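Long-range contact in effector protein hopAB3 (Pseudomonas syringae pv. maculicola, PDB 3TJY), which is a type III effector recognised by the tomato kinase Pto, triggering host immunity in resistant plants and promoting bacterial virulence in susceptible ones: residues Pro5-Ile10 against Ile67-Ala72. Residues are numbered along the deposited sequence; the frame is centred on the assembly and turned at random.
Sequences PRANRI and IALREA
The axes of Pro5-Ile10 and Ile67-Ala72 approach to 8.4 Å and cross at -54°, bringing the CA atoms of Ala7 and Leu69 within 4.8 Å of each other. This is alanine-mediated close packing between the first and last helices, 3-16 and 64-77, of a small helical bundle, the Pto-binding domain of the effector. Ala7 projects its methyl straight at the backbone of the partner helix: its CB lies 3.5 Å from Ala68 C and 3.6 Å from Leu69 N. Around that methyl stand the side chains of Ala68, Leu69 and Ala72, with Ala68 CB 3.7 Å from Ala7 CB; the small side chains of Ala7, Ala68 and Ala72 are consistent with this close backbone approach. At one border Asn8 OD1 reaches the Ala72 methyl in a loose van der Waals contact. Toward the core, Ile10 and Leu69 meet with their side chains roughly perpendicular, and beyond them Val46, Phe47 and Phe51 from helix 41-50 and the loop after it extend the apolar packing. With Leu69 CG anti to the backbone N (chi1 -178°), the isobutyl group swings toward helix 3-16, where the Ile10 CG2 methyl sits against both of its branches, 3.8 Å from Leu69 CD1 and 4.0 Å from Leu69 CD2.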
ATOM      1  N   PRO A   5       3.261  -6.188 -11.168  1.00 11.92           N
ATOM      2  CA  PRO A   5       2.037  -5.622 -11.740  1.00 11.76           C
ATOM      3  C   PRO A   5       0.940  -5.438 -10.702  1.00 12.17           C
ATOM      4  O   PRO A   5       0.134  -4.505 -10.816  1.00 13.12           O
ATOM      5  CB  PRO A   5       1.612  -6.660 -12.797  1.00 18.89           C
ATOM      6  CG  PRO A   5       2.410  -7.889 -12.507  1.00 18.89           C
ATOM      7  CD  PRO A   5       3.699  -7.397 -11.873  1.00 14.65           C
ATOM      8  N   ARG A   6       0.883  -6.305  -9.699  1.00 10.67           N
ATOM      9  CA  ARG A   6      -0.119  -6.101  -8.655  1.00 12.02           C
ATOM     10  C   ARG A   6       0.137  -4.816  -7.871  1.00 14.01           C
ATOM     11  O   ARG A   6      -0.796  -4.062  -7.599  1.00 13.26           O
ATOM     12  CB  ARG A   6      -0.242  -7.315  -7.717  1.00 11.99           C
ATOM     13  CG  ARG A   6      -1.433  -7.189  -6.792  1.00 20.01           C
ATOM     14  CD  ARG A   6      -1.669  -8.440  -5.968  1.00 22.82           C
ATOM     15  NE  ARG A   6      -2.951  -8.387  -5.265  1.00 23.94           N
ATOM     16  CZ  ARG A   6      -3.929  -9.273  -5.430  1.00 42.21           C
ATOM     17  NH1 ARG A   6      -3.776 -10.294  -6.268  1.00 50.66           N
ATOM     18  NH2 ARG A   6      -5.062  -9.147  -4.751  1.00 41.68           N
ATOM     19  N   ALA A   7       1.393  -4.558  -7.510  1.00  8.95           N
ATOM     20  CA  ALA A   7       1.724  -3.318  -6.810  1.00 10.41           C
ATOM     21  C   ALA A   7       1.386  -2.106  -7.658  1.00 10.47           C
ATOM     22  O   ALA A   7       0.930  -1.082  -7.140  1.00 10.20           O
ATOM     23  CB  ALA A   7       3.198  -3.307  -6.418  1.00 11.43           C
ATOM     24  N   ASN A   8       1.610  -2.207  -8.966  1.00 10.86           N
ATOM     25  CA  ASN A   8       1.264  -1.089  -9.854  1.00  6.50           C
ATOM     26  C   ASN A   8      -0.232  -0.821  -9.898  1.00 10.12           C
ATOM     27  O   ASN A   8      -0.656   0.333 -10.020  1.00 11.40           O
ATOM     28  CB  ASN A   8       1.776  -1.354 -11.272  1.00  9.12           C
ATOM     29  CG  ASN A   8       3.277  -1.290 -11.363  1.00 13.70           C
ATOM     30  OD1 ASN A   8       3.935  -0.614 -10.566  1.00 15.91           O
ATOM     31  ND2 ASN A   8       3.833  -1.979 -12.357  1.00 15.84           N
ATOM     32  N   ARG A   9      -1.023  -1.897  -9.842  1.00 11.28           N
ATOM     33  CA  ARG A   9      -2.477  -1.791  -9.769  1.00 13.92           C
ATOM     34  C   ARG A   9      -2.900  -1.122  -8.449  1.00 12.92           C
ATOM     35  O   ARG A   9      -3.829  -0.313  -8.422  1.00 10.75           O
ATOM     36  CB  ARG A   9      -3.114  -3.182  -9.902  1.00 12.56           C
ATOM     37  CG  ARG A   9      -4.606  -3.243  -9.638  1.00 24.31           C
ATOM     38  CD  ARG A   9      -5.380  -2.370 -10.615  1.00 35.96           C
ATOM     39  NE  ARG A   9      -6.790  -2.743 -10.689  1.00 44.20           N
ATOM     40  CZ  ARG A   9      -7.734  -1.972 -11.217  1.00 44.73           C
ATOM     41  NH1 ARG A   9      -8.995  -2.385 -11.249  1.00 45.02           N
ATOM     42  NH2 ARG A   9      -7.418  -0.781 -11.704  1.00 45.05           N
ATOM     43  N   ILE A  10      -2.214  -1.448  -7.356  1.00 10.95           N
ATOM     44  CA  ILE A  10      -2.496  -0.785  -6.080  1.00  9.66           C
ATOM     45  C   ILE A  10      -2.282   0.722  -6.236  1.00 11.62           C
ATOM     46  O   ILE A  10      -3.132   1.521  -5.854  1.00 12.39           O
ATOM     47  CB  ILE A  10      -1.626  -1.353  -4.925  1.00 10.65           C
ATOM     48  CG1 ILE A  10      -1.975  -2.821  -4.672  1.00 12.84           C
ATOM     49  CG2 ILE A  10      -1.868  -0.580  -3.636  1.00 11.21           C
ATOM     50  CD1 ILE A  10      -0.972  -3.544  -3.700  1.00  9.72           C
ATOM     51  N   ILE A  67       7.059  -5.645  -0.603  1.00 10.28           N
ATOM     52  CA  ILE A  67       8.301  -5.142  -1.175  1.00 10.20           C
ATOM     53  C   ILE A  67       8.003  -4.416  -2.482  1.00 12.12           C
ATOM     54  O   ILE A  67       8.489  -3.305  -2.714  1.00  9.96           O
ATOM     55  CB  ILE A  67       9.304  -6.289  -1.432  1.00  9.75           C
ATOM     56  CG1 ILE A  67       9.780  -6.878  -0.116  1.00 11.35           C
ATOM     57  CG2 ILE A  67      10.490  -5.803  -2.261  1.00 10.08           C
ATOM     58  CD1 ILE A  67      10.568  -8.183  -0.260  1.00 15.64           C
ATOM     59  N   ALA A  68       7.221  -5.048  -3.350  1.00  8.98           N
ATOM     60  CA  ALA A  68       6.901  -4.435  -4.641  1.00  9.45           C
ATOM     61  C   ALA A  68       6.153  -3.125  -4.460  1.00  8.49           C
ATOM     62  O   ALA A  68       6.381  -2.179  -5.199  1.00  9.32           O
ATOM     63  CB  ALA A  68       6.088  -5.402  -5.525  1.00 11.14           C
ATOM     64  N   LEU A  69       5.258  -3.058  -3.481  1.00  8.51           N
ATOM     65  CA  LEU A  69       4.520  -1.817  -3.264  1.00  9.24           C
ATOM     66  C   LEU A  69       5.419  -0.707  -2.728  1.00  8.19           C
ATOM     67  O   LEU A  69       5.314   0.460  -3.147  1.00 10.37           O
ATOM     68  CB  LEU A  69       3.305  -2.041  -2.336  1.00  9.73           C
ATOM     69  CG  LEU A  69       2.470  -0.771  -2.120  1.00 10.12           C
ATOM     70  CD1 LEU A  69       1.945  -0.235  -3.453  1.00 10.43           C
ATOM     71  CD2 LEU A  69       1.298  -1.063  -1.176  1.00 10.11           C
ATOM     72  N   ARG A  70       6.307  -1.037  -1.798  0.55 10.17           N
ATOM     73  CA  ARG A  70       7.230  -0.019  -1.305  0.55  7.04           C
ATOM     74  C   ARG A  70       8.076   0.518  -2.463  0.55  8.81           C
ATOM     75  O   ARG A  70       8.315   1.734  -2.568  0.55  8.30           O
ATOM     76  CB  ARG A  70       8.118  -0.578  -0.194  0.55 12.39           C
ATOM     77  CG  ARG A  70       8.726   0.498   0.665  0.55 24.59           C
ATOM     78  CD  ARG A  70      10.082   0.073   1.181  0.55 25.40           C
ATOM     79  NE  ARG A  70      10.160  -0.064   2.631  0.55 28.34           N
ATOM     80  CZ  ARG A  70       9.594   0.748   3.519  0.55 26.61           C
ATOM     81  NH1 ARG A  70       8.863   1.800   3.137  0.55 11.73           N
ATOM     82  NH2 ARG A  70       9.759   0.489   4.810  0.55 14.35           N
ATOM     83  N   GLU A  71       8.535  -0.383  -3.331  1.00  9.97           N
ATOM     84  CA  GLU A  71       9.315   0.046  -4.493  1.00  9.59           C
ATOM     85  C   GLU A  71       8.505   0.963  -5.390  1.00 10.32           C
ATOM     86  O   GLU A  71       9.009   1.988  -5.865  1.00 10.88           O
ATOM     87  CB  GLU A  71       9.796  -1.166  -5.301  1.00  7.25           C
ATOM     88  CG  GLU A  71      10.840  -1.977  -4.551  1.00  8.41           C
ATOM     89  CD  GLU A  71      11.144  -3.299  -5.241  1.00 11.43           C
ATOM     90  OE1 GLU A  71      10.468  -3.609  -6.256  1.00 16.70           O
ATOM     91  OE2 GLU A  71      12.045  -4.008  -4.752  1.00 13.60           O
ATOM     92  N   ALA A  72       7.253   0.581  -5.640  1.00  8.31           N
ATOM     93  CA  ALA A  72       6.397   1.351  -6.538  1.00  8.83           C
ATOM     94  C   ALA A  72       6.060   2.730  -5.977  1.00 12.09           C
ATOM     95  O   ALA A  72       6.040   3.720  -6.716  1.00 10.12           O
ATOM     96  CB  ALA A  72       5.124   0.569  -6.839  1.00 10.54           C
TER